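Particle-associated lyase (Acinetobacter bacteriophage AP22, PDB 4Y9V) probably serves as the phage's tailspike lyase, binding the capsular polysaccharide of Acinetobacter baumannii and cleaving it by elimination. Local coordinates at residues 163-168 / 378-383; 302-307 / 338-343; 408-413 / 440-445. All coordinates share one frame; numbering follows the deposited sequence. Where two conformers were deposited one is given.

Contact 1 (163-168 / 378-383). Unlike the reference sequence in segment 378-383: Glu380 (reference Lys). With 49S (2-acetamido-2-deoxy-beta-D-mannopyranuronic acid), chain B; 49T (2-acetamido-2-deoxy-alpha-D-fucopyranose), chain C; EDO (1,2-ethanediol), chain D; SO4 (sulfate ion), chain K.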
loop_
_atom_site.group_PDB
_atom_site.type_symbol
_atom_site.label_atom_id
_atom_site.label_comp_id
_atom_site.label_asym_id
_atom_site.label_seq_id
_atom_site.Cartn_x
_atom_site.Cartn_y
_atom_site.Cartn_z
ATOM N N SER A 163 23.463 2.619 18.025
ATOM C CA SER A 163 23.337 4.035 17.733
ATOM C C SER A 163 24.031 4.865 18.786
ATOM O O SER A 163 24.004 4.534 19.965
ATOM C CB SER A 163 21.862 4.406 17.696
ATOM O OG SER A 163 21.674 5.818 17.796
ATOM N N PRO A 164 24.613 6.007 18.357
ATOM C CA PRO A 164 25.307 6.891 19.275
ATOM C C PRO A 164 24.393 7.751 20.127
ATOM O O PRO A 164 24.870 8.494 21.002
ATOM C CB PRO A 164 26.174 7.749 18.332
ATOM C CG PRO A 164 25.272 7.874 17.087
ATOM C CD PRO A 164 24.729 6.461 16.950
ATOM N N TYR A 165 23.072 7.714 19.902
ATOM C CA TYR A 165 22.196 8.646 20.583
ATOM C C TYR A 165 21.902 8.298 22.039
ATOM O O TYR A 165 21.644 9.207 22.843
ATOM C CB TYR A 165 20.873 8.847 19.784
ATOM C CG TYR A 165 21.108 9.796 18.619
ATOM C CD1 TYR A 165 21.548 9.318 17.397
ATOM C CD2 TYR A 165 20.966 11.157 18.792
ATOM C CE1 TYR A 165 21.816 10.214 16.354
ATOM C CE2 TYR A 165 21.233 12.040 17.763
ATOM C CZ TYR A 165 21.668 11.580 16.551
ATOM O OH TYR A 165 21.952 12.484 15.557
ATOM N N ARG A 166 21.834 6.999 22.385
ATOM C CA ARG A 166 21.538 6.598 23.763
ATOM C C ARG A 166 22.370 5.360 24.066
ATOM O O ARG A 166 22.542 4.494 23.217
ATOM C CB ARG A 166 20.045 6.287 23.966
ATOM C CG ARG A 166 19.123 7.433 23.617
ATOM C CD ARG A 166 17.689 7.201 24.049
ATOM N NE ARG A 166 16.808 8.197 23.455
ATOM C CZ ARG A 166 15.518 8.267 23.708
ATOM N NH1 ARG A 166 14.960 7.439 24.584
ATOM N NH2 ARG A 166 14.760 9.140 23.043
ATOM N N ASN A 167 22.888 5.286 25.296
ATOM C CA ASN A 167 23.820 4.236 25.619
ATOM C C ASN A 167 23.223 2.829 25.446
ATOM O O ASN A 167 23.938 1.891 25.083
ATOM C CB ASN A 167 24.394 4.419 27.048
ATOM C CG ASN A 167 23.441 4.053 28.133
ATOM O OD1 ASN A 167 22.330 4.521 28.200
ATOM N ND2 ASN A 167 23.944 3.144 28.972
ATOM N N TYR A 168 21.928 2.714 25.705
ATOM C CA TYR A 168 21.250 1.431 25.639
ATOM C C TYR A 168 20.786 1.047 24.225
ATOM O O TYR A 168 20.202 -0.022 24.057
ATOM C CB TYR A 168 20.091 1.394 26.624
ATOM C CG TYR A 168 19.029 2.434 26.491
ATOM C CD1 TYR A 168 17.856 2.177 25.755
ATOM C CD2 TYR A 168 19.112 3.673 27.126
ATOM C CE1 TYR A 168 16.845 3.110 25.654
ATOM C CE2 TYR A 168 18.084 4.615 27.044
ATOM C CZ TYR A 168 16.951 4.321 26.324
ATOM O OH TYR A 168 15.890 5.211 26.281
ATOM N N ILE A 378 13.273 13.915 12.315
ATOM C CA ILE A 378 14.377 12.957 12.302
ATOM C C ILE A 378 15.385 13.453 13.351
ATOM O O ILE A 378 16.193 14.315 13.080
ATOM C CB ILE A 378 14.991 12.839 10.904
ATOM C CG1 ILE A 378 14.008 12.488 9.835
ATOM C CG2 ILE A 378 16.144 11.840 10.935
ATOM C CD1 ILE A 378 14.510 12.610 8.412
ATOM N N ALA A 379 15.277 12.960 14.575
ATOM C CA ALA A 379 16.068 13.455 15.695
ATOM C C ALA A 379 17.070 12.466 16.239
ATOM O O ALA A 379 17.943 12.906 17.007
ATOM C CB ALA A 379 15.153 13.777 16.871
ATOM N N GLU A 380 17.022 11.185 15.859
ATOM C CA GLU A 380 18.064 10.226 16.247
ATOM C C GLU A 380 18.521 9.448 15.000
ATOM O O GLU A 380 18.478 8.214 14.986
ATOM C CB GLU A 380 17.588 9.291 17.368
ATOM C CG GLU A 380 17.289 10.024 18.668
ATOM C CD GLU A 380 17.012 9.101 19.859
ATOM O OE1 GLU A 380 16.320 8.084 19.688
ATOM O OE2 GLU A 380 17.505 9.404 20.968
ATOM N N PRO A 381 18.939 10.132 13.923
ATOM C CA PRO A 381 19.253 9.401 12.710
ATOM C C PRO A 381 20.537 8.586 12.797
ATOM O O PRO A 381 21.579 9.066 13.237
ATOM C CB PRO A 381 19.432 10.509 11.647
ATOM C CG PRO A 381 19.816 11.732 12.451
ATOM C CD PRO A 381 19.045 11.583 13.752
ATOM N N ARG A 382 20.462 7.365 12.291
ATOM C CA ARG A 382 21.606 6.463 12.143
ATOM C C ARG A 382 22.063 6.347 10.709
ATOM O O ARG A 382 23.278 6.291 10.429
ATOM C CB ARG A 382 21.235 5.101 12.731
ATOM C CG ARG A 382 22.335 4.069 12.663
ATOM C CD ARG A 382 21.863 2.787 13.347
ATOM N NE ARG A 382 22.825 1.710 13.310
ATOM C CZ ARG A 382 22.917 0.832 12.392
ATOM N NH1 ARG A 382 22.183 0.918 11.266
ATOM N NH2 ARG A 382 23.796 -0.129 12.492
ATOM N N GLY A 383 21.125 6.296 9.765
ATOM C CA GLY A 383 21.454 6.192 8.370
ATOM C C GLY A 383 20.424 5.334 7.650
ATOM O O GLY A 383 19.611 4.662 8.282
HETATM C C8 49S B . 13.909 3.659 23.444
HETATM C C7 49S B . 12.718 3.958 24.330
HETATM O O7 49S B . 11.575 3.553 24.029
HETATM N N2 49S B . 12.967 4.672 25.439
HETATM C C2 49S B . 11.935 5.102 26.360
HETATM C C3 49S B . 11.945 4.301 27.665
HETATM O O3 49S B . 11.751 2.909 27.411
HETATM C C1 49S B . 12.132 6.569 26.691
HETATM O O1 49S B . 12.187 7.368 25.545
HETATM O O5 49S B . 13.394 6.740 27.337
HETATM C C5 49S B . 13.399 6.107 28.629
HETATM C C6 49S B . 14.713 6.431 29.308
HETATM O O6A 49S B . 15.772 6.359 28.635
HETATM O O6B 49S B . 14.658 6.734 30.526
HETATM C C4 49S B . 13.200 4.598 28.480
HETATM O O4 49S B . 13.101 4.161 29.840
HETATM C C1 49T C . 13.260 2.783 30.115
HETATM C C2 49T C . 13.163 2.637 31.637
HETATM N N2 49T C . 12.014 3.403 32.145
HETATM C C7 49T C . 10.924 2.798 32.589
HETATM O O7 49T C . 10.720 1.600 32.542
HETATM C C8 49T C . 9.868 3.743 33.169
HETATM O O5 49T C . 14.444 2.261 29.625
HETATM C C5 49T C . 15.646 2.794 30.198
HETATM C C6 49T C . 16.825 2.200 29.451
HETATM C C4 49T C . 15.647 2.506 31.696
HETATM O O4 49T C . 15.641 1.095 31.886
HETATM C C3 49T C . 14.424 3.133 32.308
HETATM O O3 49T C . 14.347 2.754 33.709
HETATM C C1 EDO D . 19.090 2.242 10.285
HETATM O O1 EDO D . 20.275 2.910 10.413
HETATM C C2 EDO D . 19.024 1.370 9.074
HETATM O O2 EDO D . 19.866 0.243 9.234
HETATM S S SO4 K . 10.556 10.008 23.571
HETATM O O1 SO4 K . 11.868 9.380 23.563
HETATM O O2 SO4 K . 10.197 10.411 22.199
HETATM O O3 SO4 K . 10.663 11.196 24.434
HETATM O O4 SO4 K . 9.466 9.146 24.086
HETATM O O HOH W 1 19.832 6.075 15.955
HETATM O O HOH W 2 23.122 11.394 13.437
#

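Contact 2 (302-307 / 338-343). With 49S (2-acetamido-2-deoxy-beta-D-mannopyranuronic acid), chain B; EDO (1,2-ethanediol), chain D.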
loop_
_atom_site.group_PDB
_atom_site.type_symbol
_atom_site.label_atom_id
_atom_site.label_comp_id
_atom_site.label_asym_id
_atom_site.label_seq_id
_atom_site.Cartn_x
_atom_site.Cartn_y
_atom_site.Cartn_z
ATOM N N VAL A 302 1.454 5.031 20.040
ATOM C CA VAL A 302 2.293 3.848 19.839
ATOM C C VAL A 302 3.722 4.363 19.889
ATOM O O VAL A 302 4.121 5.195 19.068
ATOM C CB VAL A 302 2.001 3.100 18.539
ATOM C CG1 VAL A 302 3.044 2.014 18.316
ATOM C CG2 VAL A 302 0.592 2.511 18.570
ATOM N N ALA A 303 4.480 3.870 20.882
ATOM C CA ALA A 303 5.902 4.136 21.004
ATOM C C ALA A 303 6.632 2.884 20.562
ATOM O O ALA A 303 6.317 1.794 21.029
ATOM C CB ALA A 303 6.275 4.448 22.438
ATOM N N ILE A 304 7.584 3.035 19.653
ATOM C CA ILE A 304 8.387 1.917 19.169
ATOM C C ILE A 304 9.811 2.212 19.635
ATOM O O ILE A 304 10.392 3.242 19.257
ATOM C CB ILE A 304 8.261 1.678 17.663
ATOM C CG1 ILE A 304 6.782 1.644 17.260
ATOM C CG2 ILE A 304 8.983 0.404 17.300
ATOM C CD1 ILE A 304 6.565 1.446 15.756
ATOM N N GLY A 305 10.348 1.366 20.491
ATOM C CA GLY A 305 11.644 1.646 21.081
ATOM C C GLY A 305 12.037 0.507 22.017
ATOM O O GLY A 305 12.312 -0.586 21.564
ATOM N N GLY A 306 12.052 0.792 23.323
ATOM C CA GLY A 306 12.343 -0.206 24.331
ATOM C C GLY A 306 13.359 0.258 25.359
ATOM O O GLY A 306 13.384 1.447 25.694
ATOM N N ASP A 307 14.082 -0.696 25.887
ATOM C CA ASP A 307 14.965 -0.434 27.036
ATOM C C ASP A 307 16.324 -1.075 26.786
ATOM O O ASP A 307 16.745 -1.252 25.659
ATOM C CB ASP A 307 14.264 -0.700 28.361
ATOM C CG ASP A 307 13.997 -2.161 28.636
ATOM O OD1 ASP A 307 13.084 -2.715 27.994
ATOM O OD2 ASP A 307 14.703 -2.777 29.456
ATOM N N GLY A 338 15.191 5.998 18.046
ATOM C CA GLY A 338 16.440 5.783 17.341
ATOM C C GLY A 338 17.008 4.376 17.350
ATOM O O GLY A 338 18.031 4.151 16.712
ATOM N N ASN A 339 16.364 3.422 18.021
ATOM C CA ASN A 339 16.707 2.021 17.864
ATOM C C ASN A 339 15.733 1.265 16.962
ATOM O O ASN A 339 15.682 0.043 17.072
ATOM C CB ASN A 339 16.807 1.312 19.220
ATOM C CG ASN A 339 15.413 1.140 19.824
ATOM O OD1 ASN A 339 14.553 1.980 19.619
ATOM N ND2 ASN A 339 15.248 0.078 20.599
ATOM N N VAL A 340 15.006 1.979 16.090
ATOM C CA VAL A 340 14.000 1.386 15.237
ATOM C C VAL A 340 14.391 1.555 13.769
ATOM O O VAL A 340 14.603 2.680 13.311
ATOM C CB VAL A 340 12.632 2.063 15.450
ATOM C CG1 VAL A 340 11.576 1.442 14.532
ATOM C CG2 VAL A 340 12.213 1.975 16.908
ATOM N N GLU A 341 14.417 0.446 13.035
ATOM C CA GLU A 341 14.650 0.454 11.588
ATOM C C GLU A 341 13.618 -0.454 10.934
ATOM O O GLU A 341 12.914 -1.229 11.587
ATOM C CB GLU A 341 16.078 0.012 11.245
ATOM C CG GLU A 341 16.401 -1.415 11.653
ATOM C CD GLU A 341 17.748 -1.923 11.205
ATOM O OE1 GLU A 341 18.752 -1.205 11.375
ATOM O OE2 GLU A 341 17.809 -3.103 10.724
ATOM N N ARG A 342 13.572 -0.436 9.598
ATOM C CA ARG A 342 12.741 -1.396 8.856
ATOM C C ARG A 342 11.282 -1.358 9.353
ATOM O O ARG A 342 10.660 -2.417 9.504
ATOM C CB ARG A 342 13.333 -2.804 8.863
ATOM C CG ARG A 342 14.786 -2.919 8.399
ATOM C CD ARG A 342 14.978 -2.803 6.909
ATOM N NE ARG A 342 16.367 -3.267 6.689
ATOM C CZ ARG A 342 16.922 -4.301 6.066
ATOM N NH1 ARG A 342 16.141 -5.110 5.375
ATOM N NH2 ARG A 342 18.231 -4.456 6.088
ATOM N N THR A 343 10.739 -0.161 9.581
ATOM C CA THR A 343 9.412 -0.003 10.190
ATOM C C THR A 343 8.601 1.011 9.398
ATOM O O THR A 343 9.133 2.021 8.913
ATOM C CB THR A 343 9.584 0.362 11.669
ATOM O OG1 THR A 343 10.152 -0.775 12.328
ATOM C CG2 THR A 343 8.278 0.643 12.375
HETATM C C8 49S B . 13.909 3.659 23.444
HETATM C C7 49S B . 12.718 3.958 24.330
HETATM O O7 49S B . 11.575 3.553 24.029
HETATM N N2 49S B . 12.967 4.672 25.439
HETATM C C2 49S B . 11.935 5.102 26.360
HETATM C C3 49S B . 11.945 4.301 27.665
HETATM O O3 49S B . 11.751 2.909 27.411
HETATM C C1 49S B . 12.132 6.569 26.691
HETATM O O1 49S B . 12.187 7.368 25.545
HETATM O O5 49S B . 13.394 6.740 27.337
HETATM C C5 49S B . 13.399 6.107 28.629
HETATM C C6 49S B . 14.713 6.431 29.308
HETATM O O6A 49S B . 15.772 6.359 28.635
HETATM O O6B 49S B . 14.658 6.734 30.526
HETATM C C4 49S B . 13.200 4.598 28.480
HETATM O O4 49S B . 13.101 4.161 29.840
HETATM C C1 EDO D . 19.090 2.242 10.285
HETATM O O1 EDO D . 20.275 2.910 10.413
HETATM C C2 EDO D . 19.024 1.370 9.074
HETATM O O2 EDO D . 19.866 0.243 9.234
#

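Contact 3 (408-413 / 440-445)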
loop_
_atom_site.group_PDB
_atom_site.type_symbol
_atom_site.label_atom_id
_atom_site.label_comp_id
_atom_site.label_asym_id
_atom_site.label_seq_id
_atom_site.Cartn_x
_atom_site.Cartn_y
_atom_site.Cartn_z
ATOM N N ILE A 408 18.004 16.766 12.367
ATOM C CA ILE A 408 19.162 17.349 13.027
ATOM C C ILE A 408 20.144 16.220 13.305
ATOM O O ILE A 408 19.850 15.251 13.962
ATOM C CB ILE A 408 18.790 18.018 14.362
ATOM C CG1 ILE A 408 17.694 19.067 14.178
ATOM C CG2 ILE A 408 20.048 18.545 15.023
ATOM C CD1 ILE A 408 18.084 20.297 13.418
ATOM N N ILE A 409 21.356 16.380 12.730
ATOM C CA ILE A 409 22.411 15.382 12.879
ATOM C C ILE A 409 23.320 15.826 14.001
ATOM O O ILE A 409 24.119 16.765 13.855
ATOM C CB ILE A 409 23.167 15.196 11.555
ATOM C CG1 ILE A 409 22.209 14.701 10.465
ATOM C CG2 ILE A 409 24.314 14.233 11.734
ATOM C CD1 ILE A 409 22.801 14.719 9.065
ATOM N N GLU A 410 23.241 15.173 15.162
ATOM C CA GLU A 410 24.065 15.539 16.300
ATOM C C GLU A 410 25.200 14.563 16.573
ATOM O O GLU A 410 26.055 14.806 17.424
ATOM C CB GLU A 410 23.240 15.609 17.574
ATOM C CG GLU A 410 22.064 16.480 17.644
ATOM C CD GLU A 410 21.077 16.275 18.813
ATOM O OE1 GLU A 410 21.085 15.200 19.495
ATOM O OE2 GLU A 410 20.278 17.215 18.896
ATOM N N LYS A 411 25.215 13.443 15.846
ATOM C CA LYS A 411 26.208 12.390 15.996
ATOM C C LYS A 411 26.606 11.918 14.610
ATOM O O LYS A 411 25.808 12.008 13.679
ATOM C CB LYS A 411 25.628 11.207 16.789
ATOM C CG LYS A 411 25.157 11.525 18.161
ATOM C CD LYS A 411 26.214 11.897 19.130
ATOM C CE LYS A 411 25.673 12.056 20.531
ATOM N NZ LYS A 411 26.732 12.409 21.520
ATOM N N GLN A 412 27.771 11.337 14.482
ATOM C CA GLN A 412 28.135 10.711 13.235
ATOM C C GLN A 412 27.073 9.698 12.851
ATOM O O GLN A 412 26.618 8.886 13.662
ATOM C CB GLN A 412 29.500 10.038 13.332
ATOM C CG GLN A 412 30.668 10.987 13.515
ATOM C CD GLN A 412 31.000 11.777 12.263
ATOM O OE1 GLN A 412 30.557 11.478 11.145
ATOM N NE2 GLN A 412 31.809 12.792 12.453
ATOM N N LEU A 413 26.722 9.712 11.579
ATOM C CA LEU A 413 25.896 8.675 10.956
ATOM C C LEU A 413 26.700 7.390 10.783
ATOM O O LEU A 413 27.909 7.448 10.475
ATOM C CB LEU A 413 25.427 9.126 9.588
ATOM C CG LEU A 413 24.490 10.331 9.573
ATOM C CD1 LEU A 413 24.404 10.866 8.156
ATOM C CD2 LEU A 413 23.109 9.940 10.055
ATOM N N ARG A 440 19.961 19.704 9.028
ATOM C CA ARG A 440 21.056 20.476 9.558
ATOM C C ARG A 440 21.972 19.599 10.396
ATOM O O ARG A 440 21.507 18.723 11.118
ATOM C CB ARG A 440 20.600 21.636 10.441
ATOM C CG ARG A 440 19.647 22.632 9.774
ATOM C CD ARG A 440 20.241 23.412 8.641
ATOM N NE ARG A 440 21.342 24.322 8.996
ATOM C CZ ARG A 440 21.158 25.575 9.388
ATOM N NH1 ARG A 440 19.971 26.075 9.630
ATOM N NH2 ARG A 440 22.245 26.363 9.537
ATOM N N GLN A 441 23.263 19.866 10.321
ATOM C CA GLN A 441 24.217 19.363 11.313
ATOM C C GLN A 441 24.147 20.240 12.542
ATOM O O GLN A 441 24.184 21.469 12.448
ATOM C CB GLN A 441 25.621 19.293 10.721
ATOM C CG GLN A 441 26.666 18.817 11.714
ATOM C CD GLN A 441 28.022 18.585 11.058
ATOM O OE1 GLN A 441 28.101 18.348 9.849
ATOM N NE2 GLN A 441 29.066 18.624 11.867
ATOM N N SER A 442 24.068 19.638 13.723
ATOM C CA SER A 442 24.079 20.396 14.961
ATOM C C SER A 442 25.432 21.087 15.164
ATOM O O SER A 442 26.473 20.513 14.920
ATOM C CB SER A 442 23.882 19.419 16.123
ATOM O OG SER A 442 23.912 20.128 17.334
ATOM N N ASN A 443 25.369 22.286 15.748
ATOM C CA ASN A 443 26.618 22.907 16.190
ATOM C C ASN A 443 27.310 22.081 17.246
ATOM O O ASN A 443 28.553 22.193 17.389
ATOM C CB ASN A 443 26.371 24.343 16.666
ATOM C CG ASN A 443 26.258 25.265 15.472
ATOM O OD1 ASN A 443 27.066 25.146 14.528
ATOM N ND2 ASN A 443 25.346 26.187 15.451
ATOM N N ALA A 444 26.604 21.216 17.973
ATOM C CA ALA A 444 27.237 20.374 19.000
ATOM C C ALA A 444 28.081 19.279 18.389
ATOM O O ALA A 444 28.853 18.684 19.121
ATOM C CB ALA A 444 26.146 19.795 19.903
ATOM N N LEU A 445 27.932 18.938 17.103
ATOM C CA LEU A 445 28.777 17.983 16.440
ATOM C C LEU A 445 29.920 18.806 15.810
ATOM O O LEU A 445 29.789 19.331 14.698
ATOM C CB LEU A 445 28.033 17.154 15.399
ATOM C CG LEU A 445 28.888 16.093 14.721
ATOM C CD1 LEU A 445 29.474 15.083 15.714
ATOM C CD2 LEU A 445 28.061 15.354 13.692
HETATM O O HOH W 3 21.367 20.428 18.266
#

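Contact 1 (163-168 / 378-383)
Glu380 lies under the aromatic ring of Tyr165, its CA 3.6 Å from the ring centroid and only 5° off the ring normal, a CH-pi contact made from directly over the face. The tyrosine is placed for this by its first torsion: CG sits anti to the carbonyl carbon (chi1 -79°), turning the ring down onto the 378-383 backbone. At the ring's edge, CE1 of Tyr165 comes within 3.3 Å of Pro381 O, and the phenolic end packs against CD of Pro381. The hydroxyl accepts a hydrogen bond from Glu410 N and is also bonded to a water that donates to Pro381 O.

The Glu380 chain runs extended past CG, sliding along the ring in the opposite sense, and delivers its carboxylate to Arg166. There NE of Arg166 donates to OE2 of Glu380 at 2.9 Å, a bent salt bridge (148°) on the syn lone pair, with the two flat groups steeply turned against each other. The other oxygen, OE1, is taken by Tyr169 OH and Gly338 N, so both carboxylate oxygens are gripped. In this way the loop between strands 151-156 and 172-181, in the Ig-like part of the tailspike, is fastened to a loop of the pectin lyase-like beta-helix at the edge of the glycan pocket.

Arg166 is fully stretched, and its guanidinium works along its edge: NH1 donates to O1 of the 49S sugar at 2.9 Å and, in the guanidinium plane, to Tyr168 OH at 3.0 Å, while NH2 donates almost straight to O1 of a sulfate ion, probably from the crystallisation liquor. The Tyr168 hydroxyl in turn donates to 49S O6A at 2.6 Å, and its ring lies with one face under C6 of the 49T sugar.

Contact 2 (302-307 / 338-343)
Ile304 and Val340 meet at about a right angle, their CG2 methyls 3.6 Å apart. In Val340, CG2 stands anti to the carbonyl carbon and CG1 anti to the backbone N (chi1 179°), an arrangement that also sets CG2 against the backbone oxygen of Ile304. The longer branch of Ile304, through CG1, leaves at a steep angle to CG2 and meets Thr343 tip to tip, CD1 of Ile304 lying 3.9 Å from CG2 of Thr343. The threonine's hydroxyl is turned to Glu341 O and Tyr288 OH.

Beside this apolar patch, Asn339 holds its amide against Gly305. ND2 of Asn339 donates to Gly305 O at 3.2 Å, fairly straight at 165°; the acceptor lies in the amide plane, but the donor stands well above the carbonyl plane. In this conformer, one of two, OD1 of Asn339 is buried without a partner. Gly305 leaves room for the acetamido group of the 49S sugar, whose O7 receives a hydrogen bond from Gly306 N at 2.9 Å; the sugar's O3 donates to Gly306 O. One side of strand 302-305 thus packs inward while its end forms part of the glycan pocket.

Within the beta-helix, strand 302-305 pairs in parallel with strand 278-283, and a short, weakly bonded strand about 340-341 with 315-316. Tyr288 of strand 288-291 packs on both Ile304 and Val340, and Tyr345 of strand 343-346 touches Ile304. The chain turns a corner at Arg342, which forms a salt bridge with Asp366 of the second subunit.

Contact 3 (408-413 / 440-445)
Ile408 and Ile409 run parallel to Arg440 and Gln441, the ends of two adjacent strands of the pectin lyase-like beta-helix. Ile409 N donates to Arg440 O at 2.8 Å and Ser442 N to Ile409 O at 2.9 Å, so Ile409 straddles Gln441, bonding to the residue before it and the residue after it, as in a parallel sheet. CA of Ile408 adds a C-H contact to the same Arg440 O.

The close-packed side lies around Leu445. Its CG is anti to the backbone N (chi1 -178°), which lays the branch along the 410-412 backbone: CB of Leu445 comes within 3.7 Å of Glu410 O. Further along, Leu445 CD2 lies 3.8 Å from Lys411 C. CG2 of Ile409 approaches CD2 of Leu445 more distantly, at 4.4 Å. A type I turn from Ser442 to Leu445 brings the leucine back to this place, helped by an ST turn in which Ser442 OG accepts from Ala444 N. Gln441 braces it too, reaching extended to Leu445 O and Glu447 O through NE2.

The other side is looser. CD1 of Ile408 only brushes CB of Arg440, at 4.1 Å, before the arginine chain bends away at its second and third torsions to the backbone oxygens of Glu475 and Asp476. Glu410 stands exposed, touching Ser442 CB through its CG; a water close to Ser442 OG joins its carboxylate weakly.

Backbone bonds and aliphatic packing therefore carry this contact. The charged groups of Glu410 and Arg440 make no salt bridge across it, so its stability probably depends little on their ionisation.

Followed from the N terminus, the chain first passes through 163-168, in a loop of the Ig-like region, and about 210 residues later contact 1 brings 378-383 of the beta-helix back to it. Contact 2 is nested inside that long loop and closes a short one of about 30 residues between 302-307 and 338-343. Contact 3 follows in series, closing a loop of 26 residues between 408-413 and 440-445 on successive parallel strands. Contacts 1 and 2 touch each other and share the 49S sugar, whereas Ile378 and Ile408 link contacts 1 and 3 through strand pairing. Contacts 2 and 3 do not touch, their centres lying about 20 Å apart, with contact 1 bridging them.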